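Local atomic coordinates of L-asparagine oxygenase (Streptomyces coelicolor, PDB entry 2OG5), a protein that hydroxylates free L-asparagine at C3, using iron(II), 2-oxoglutarate and oxygen, to supply (2S,3S)-3-hydroxyasparagine for the calcium-dependent lipopeptide antibiotic. Residues Glu181-Pro189 / Phe331-Met342. Residues are numbered along the deposited sequence; the frame is centred on the assembly and turned at random.
Sequences ENAFHEHRP and FVLTDLRRSRAM. With NA (sodium ion), chain B.
The loop 181-189 comes nearest segment 331-342 at two places, with CA of Pro189 5.5 Å from CA of Phe331 on the strand and CA of His187 6.6 Å from CA of Ser339, beyond the strand. No direct hydrogen bond joins the two segments. Pro189 CG lies over one face of the Phe331 ring, 3.5 Å from Phe331 CG, a CH-pi contact displaced toward the rim. Near the far end of that ring Glu181 CG lies 3.5 Å from Phe331 CE1, the two side chains crossing at about a right angle. With CG anti to the backbone N (chi1 -166°) and a bend at chi2, Glu181 passes the ring and gives OE1 to the sodium ion at 2.0 Å. The His187 ring is sandwiched between Glu186 CG and Ser339 CB, which sit over opposite faces. The Met342 chain is extended beyond CG, and its SD meets the edges of two imidazoles, 3.6 Å from His185 CE1 and 3.7 Å from His187 CD2. His185 ND1 accepts the backbone N-H of His187 in its ring plane, which helps set the imidazole's rotation. Water 1 donates to Glu186 O and weakly accepts from Arg338 NH1. His179 and His311 complete the protein ligands of the sodium, which occupies the iron site. This is the His-X-Glu...His metal triad of the jelly-roll iron(II)/2-oxoglutarate oxygenases, here with the strand's Phe331 packed against its carboxylate arm.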
loop_
_atom_site.group_PDB
_atom_site.type_symbol
_atom_site.label_atom_id
_atom_site.label_comp_id
_atom_site.label_asym_id
_atom_site.label_seq_id
_atom_site.Cartn_x
_atom_site.Cartn_y
_atom_site.Cartn_z
ATOM N N GLU A 181 -4.293 -2.832 5.110
ATOM C CA GLU A 181 -5.103 -1.904 4.330
ATOM C C GLU A 181 -6.489 -2.492 4.085
ATOM O O GLU A 181 -6.612 -3.611 3.601
ATOM C CB GLU A 181 -4.424 -1.609 2.993
ATOM C CG GLU A 181 -5.002 -0.410 2.268
ATOM C CD GLU A 181 -4.734 0.885 2.979
ATOM O OE1 GLU A 181 -3.764 0.946 3.764
ATOM O OE2 GLU A 181 -5.508 1.854 2.788
ATOM N N ASN A 182 -7.517 -1.718 4.423
ATOM C CA ASN A 182 -8.912 -2.078 4.206
ATOM C C ASN A 182 -9.201 -3.477 4.738
ATOM O O ASN A 182 -9.813 -4.302 4.062
ATOM C CB ASN A 182 -9.305 -1.949 2.716
ATOM C CG ASN A 182 -9.167 -0.515 2.191
ATOM O OD1 ASN A 182 -9.059 -0.283 0.973
ATOM N ND2 ASN A 182 -9.160 0.450 3.102
ATOM N N ALA A 183 -8.774 -3.717 5.982
ATOM C CA ALA A 183 -8.864 -5.030 6.616
ATOM C C ALA A 183 -10.281 -5.606 6.595
ATOM O O ALA A 183 -10.459 -6.818 6.472
ATOM C CB ALA A 183 -8.338 -4.968 8.067
ATOM N N PHE A 184 -11.284 -4.740 6.702
ATOM C CA PHE A 184 -12.686 -5.167 6.692
ATOM C C PHE A 184 -13.131 -5.816 5.386
ATOM O O PHE A 184 -14.127 -6.535 5.372
ATOM C CB PHE A 184 -13.598 -3.960 6.952
ATOM C CG PHE A 184 -13.751 -3.039 5.759
ATOM C CD1 PHE A 184 -14.858 -3.139 4.927
ATOM C CD2 PHE A 184 -12.792 -2.076 5.467
ATOM C CE1 PHE A 184 -14.992 -2.290 3.818
ATOM C CE2 PHE A 184 -12.931 -1.229 4.366
ATOM C CZ PHE A 184 -14.030 -1.341 3.551
ATOM N N HIS A 185 -12.441 -5.523 4.286
ATOM C CA HIS A 185 -12.976 -5.825 2.952
ATOM C C HIS A 185 -12.516 -7.186 2.433
ATOM O O HIS A 185 -11.331 -7.522 2.509
ATOM C CB HIS A 185 -12.555 -4.711 1.996
ATOM C CG HIS A 185 -13.395 -4.605 0.764
ATOM N ND1 HIS A 185 -13.429 -5.586 -0.204
ATOM C CD2 HIS A 185 -14.191 -3.605 0.314
ATOM C CE1 HIS A 185 -14.233 -5.210 -1.183
ATOM N NE2 HIS A 185 -14.703 -4.007 -0.898
ATOM N N GLU A 186 -13.467 -7.954 1.906
ATOM C CA GLU A 186 -13.200 -9.270 1.315
ATOM C C GLU A 186 -12.146 -9.224 0.214
ATOM O O GLU A 186 -11.372 -10.165 0.049
ATOM C CB GLU A 186 -14.505 -9.853 0.751
ATOM C CG GLU A 186 -14.364 -11.193 0.036
ATOM C CD GLU A 186 -15.663 -11.697 -0.588
ATOM O OE1 GLU A 186 -16.707 -10.995 -0.518
ATOM O OE2 GLU A 186 -15.616 -12.802 -1.176
ATOM N N HIS A 187 -12.137 -8.135 -0.550
ATOM C CA HIS A 187 -11.201 -7.953 -1.658
ATOM C C HIS A 187 -10.238 -6.823 -1.375
ATOM O O HIS A 187 -9.876 -6.057 -2.264
ATOM C CB HIS A 187 -11.969 -7.706 -2.955
ATOM C CG HIS A 187 -12.822 -8.861 -3.353
ATOM N ND1 HIS A 187 -12.296 -10.098 -3.632
ATOM C CD2 HIS A 187 -14.162 -8.970 -3.520
ATOM C CE1 HIS A 187 -13.275 -10.930 -3.941
ATOM N NE2 HIS A 187 -14.418 -10.271 -3.878
ATOM N N ARG A 188 -9.796 -6.747 -0.127
ATOM C CA ARG A 188 -8.784 -5.777 0.262
ATOM C C ARG A 188 -7.517 -5.945 -0.584
ATOM O O ARG A 188 -7.269 -7.010 -1.144
ATOM C CB ARG A 188 -8.474 -5.922 1.743
ATOM C CG ARG A 188 -7.865 -7.246 2.142
ATOM C CD ARG A 188 -7.883 -7.381 3.657
ATOM N NE ARG A 188 -7.566 -8.734 4.098
ATOM C CZ ARG A 188 -8.430 -9.747 4.135
ATOM N NH1 ARG A 188 -9.693 -9.595 3.757
ATOM N NH2 ARG A 188 -8.031 -10.937 4.563
ATOM N N PRO A 189 -6.712 -4.876 -0.698
ATOM C CA PRO A 189 -5.523 -4.985 -1.529
ATOM C C PRO A 189 -4.655 -6.176 -1.161
ATOM O O PRO A 189 -4.495 -6.487 0.023
ATOM C CB PRO A 189 -4.794 -3.668 -1.239
ATOM C CG PRO A 189 -5.888 -2.729 -0.903
ATOM C CD PRO A 189 -6.860 -3.534 -0.116
ATOM N N PHE A 331 -3.048 0.362 -5.124
ATOM C CA PHE A 331 -3.350 -0.990 -4.662
ATOM C C PHE A 331 -3.250 -1.991 -5.799
ATOM O O PHE A 331 -3.613 -1.687 -6.945
ATOM C CB PHE A 331 -4.761 -1.059 -4.101
ATOM C CG PHE A 331 -5.037 -0.096 -2.972
ATOM C CD1 PHE A 331 -4.113 0.115 -1.968
ATOM C CD2 PHE A 331 -6.245 0.590 -2.914
ATOM C CE1 PHE A 331 -4.377 0.979 -0.927
ATOM C CE2 PHE A 331 -6.517 1.467 -1.876
ATOM C CZ PHE A 331 -5.586 1.649 -0.875
ATOM N N VAL A 332 -2.773 -3.194 -5.481
ATOM C CA VAL A 332 -2.711 -4.298 -6.432
ATOM C C VAL A 332 -3.571 -5.460 -5.973
ATOM O O VAL A 332 -3.524 -5.855 -4.804
ATOM C CB VAL A 332 -1.275 -4.798 -6.583
ATOM C CG1 VAL A 332 -1.187 -5.883 -7.650
ATOM C CG2 VAL A 332 -0.349 -3.626 -6.919
ATOM N N LEU A 333 -4.351 -5.988 -6.915
ATOM C CA LEU A 333 -5.106 -7.209 -6.750
ATOM C C LEU A 333 -4.401 -8.305 -7.549
ATOM O O LEU A 333 -4.180 -8.174 -8.752
ATOM C CB LEU A 333 -6.558 -7.018 -7.209
ATOM C CG LEU A 333 -7.334 -5.991 -6.369
ATOM C CD1 LEU A 333 -8.664 -5.597 -7.049
ATOM C CD2 LEU A 333 -7.588 -6.498 -4.962
ATOM N N THR A 334 -4.008 -9.370 -6.853
ATOM C CA THR A 334 -3.287 -10.465 -7.493
ATOM C C THR A 334 -4.156 -11.288 -8.432
ATOM O O THR A 334 -3.634 -11.875 -9.367
ATOM C CB THR A 334 -2.664 -11.387 -6.452
ATOM O OG1 THR A 334 -3.606 -11.621 -5.395
ATOM C CG2 THR A 334 -1.409 -10.738 -5.886
ATOM N N ASP A 335 -5.467 -11.302 -8.202
ATOM C CA ASP A 335 -6.401 -11.994 -9.086
ATOM C C ASP A 335 -7.654 -11.134 -9.245
ATOM O O ASP A 335 -8.646 -11.313 -8.539
ATOM C CB ASP A 335 -6.749 -13.379 -8.541
ATOM C CG ASP A 335 -7.551 -14.221 -9.529
ATOM O OD1 ASP A 335 -7.862 -13.753 -10.644
ATOM O OD2 ASP A 335 -7.880 -15.368 -9.174
ATOM N N LEU A 336 -7.587 -10.194 -10.182
ATOM C CA LEU A 336 -8.679 -9.245 -10.396
ATOM C C LEU A 336 -10.001 -9.950 -10.656
ATOM O O LEU A 336 -11.065 -9.459 -10.272
ATOM C CB LEU A 336 -8.331 -8.343 -11.579
ATOM C CG LEU A 336 -9.271 -7.177 -11.878
ATOM C CD1 LEU A 336 -9.240 -6.167 -10.751
ATOM C CD2 LEU A 336 -8.904 -6.538 -13.218
ATOM N N ARG A 337 -9.953 -11.121 -11.270
ATOM C CA ARG A 337 -11.188 -11.829 -11.613
ATOM C C ARG A 337 -12.098 -12.081 -10.414
ATOM O O ARG A 337 -13.333 -12.074 -10.536
ATOM C CB ARG A 337 -10.873 -13.157 -12.305
ATOM C CG ARG A 337 -12.080 -13.936 -12.812
ATOM C CD ARG A 337 -12.868 -13.121 -13.805
ATOM N NE ARG A 337 -14.081 -13.815 -14.216
ATOM C CZ ARG A 337 -15.026 -13.242 -14.956
ATOM N NH1 ARG A 337 -14.853 -12.012 -15.425
ATOM N NH2 ARG A 337 -16.120 -13.918 -15.266
ATOM N N ARG A 338 -11.502 -12.304 -9.250
ATOM C CA ARG A 338 -12.277 -12.688 -8.076
ATOM C C ARG A 338 -13.288 -11.633 -7.624
ATOM O O ARG A 338 -14.259 -11.981 -6.965
ATOM C CB ARG A 338 -11.345 -13.013 -6.907
ATOM C CG ARG A 338 -10.462 -14.212 -7.123
ATOM C CD ARG A 338 -9.658 -14.531 -5.885
ATOM N NE ARG A 338 -10.547 -14.758 -4.755
ATOM C CZ ARG A 338 -10.514 -14.093 -3.598
ATOM N NH1 ARG A 338 -9.597 -13.162 -3.352
ATOM N NH2 ARG A 338 -11.411 -14.390 -2.659
ATOM N N SER A 339 -13.044 -10.369 -7.965
ATOM C CA SER A 339 -13.893 -9.254 -7.555
ATOM C C SER A 339 -14.826 -8.772 -8.662
ATOM O O SER A 339 -15.425 -7.700 -8.541
ATOM C CB SER A 339 -13.024 -8.086 -7.070
ATOM O OG SER A 339 -12.097 -7.670 -8.062
ATOM N N ARG A 340 -14.996 -9.559 -9.717
ATOM C CA ARG A 340 -15.818 -9.133 -10.863
ATOM C C ARG A 340 -17.227 -8.667 -10.465
ATOM O O ARG A 340 -17.734 -7.716 -11.034
ATOM C CB ARG A 340 -15.902 -10.252 -11.912
ATOM C CG ARG A 340 -16.744 -9.924 -13.152
ATOM C CD ARG A 340 -16.209 -8.769 -13.949
ATOM N NE ARG A 340 -17.073 -8.455 -15.093
ATOM C CZ ARG A 340 -18.166 -7.699 -15.045
ATOM N NH1 ARG A 340 -18.563 -7.136 -13.918
ATOM N NH2 ARG A 340 -18.870 -7.496 -16.151
ATOM N N ALA A 341 -17.839 -9.337 -9.495
ATOM C CA ALA A 341 -19.179 -8.971 -9.027
ATOM C C ALA A 341 -19.247 -7.554 -8.453
ATOM O O ALA A 341 -20.328 -6.960 -8.391
ATOM C CB ALA A 341 -19.670 -9.990 -7.996
ATOM N N MET A 342 -18.101 -7.031 -8.022
ATOM C CA MET A 342 -18.008 -5.670 -7.483
ATOM C C MET A 342 -17.479 -4.622 -8.478
ATOM O O MET A 342 -17.325 -3.453 -8.108
ATOM C CB MET A 342 -17.103 -5.669 -6.244
ATOM C CG MET A 342 -17.660 -6.474 -5.099
ATOM S SD MET A 342 -16.675 -6.191 -3.638
ATOM C CE MET A 342 -17.498 -7.219 -2.455
HETATM NA NA NA B . -2.705 2.078 5.035
HETATM O O HOH W 1 -8.594 -11.050 -0.871
HETATM O O HOH W 2 -4.314 3.185 4.921
HETATM O O HOH W 3 -1.901 3.903 5.455
HETATM O O HOH W 4 -1.622 3.204 3.025
#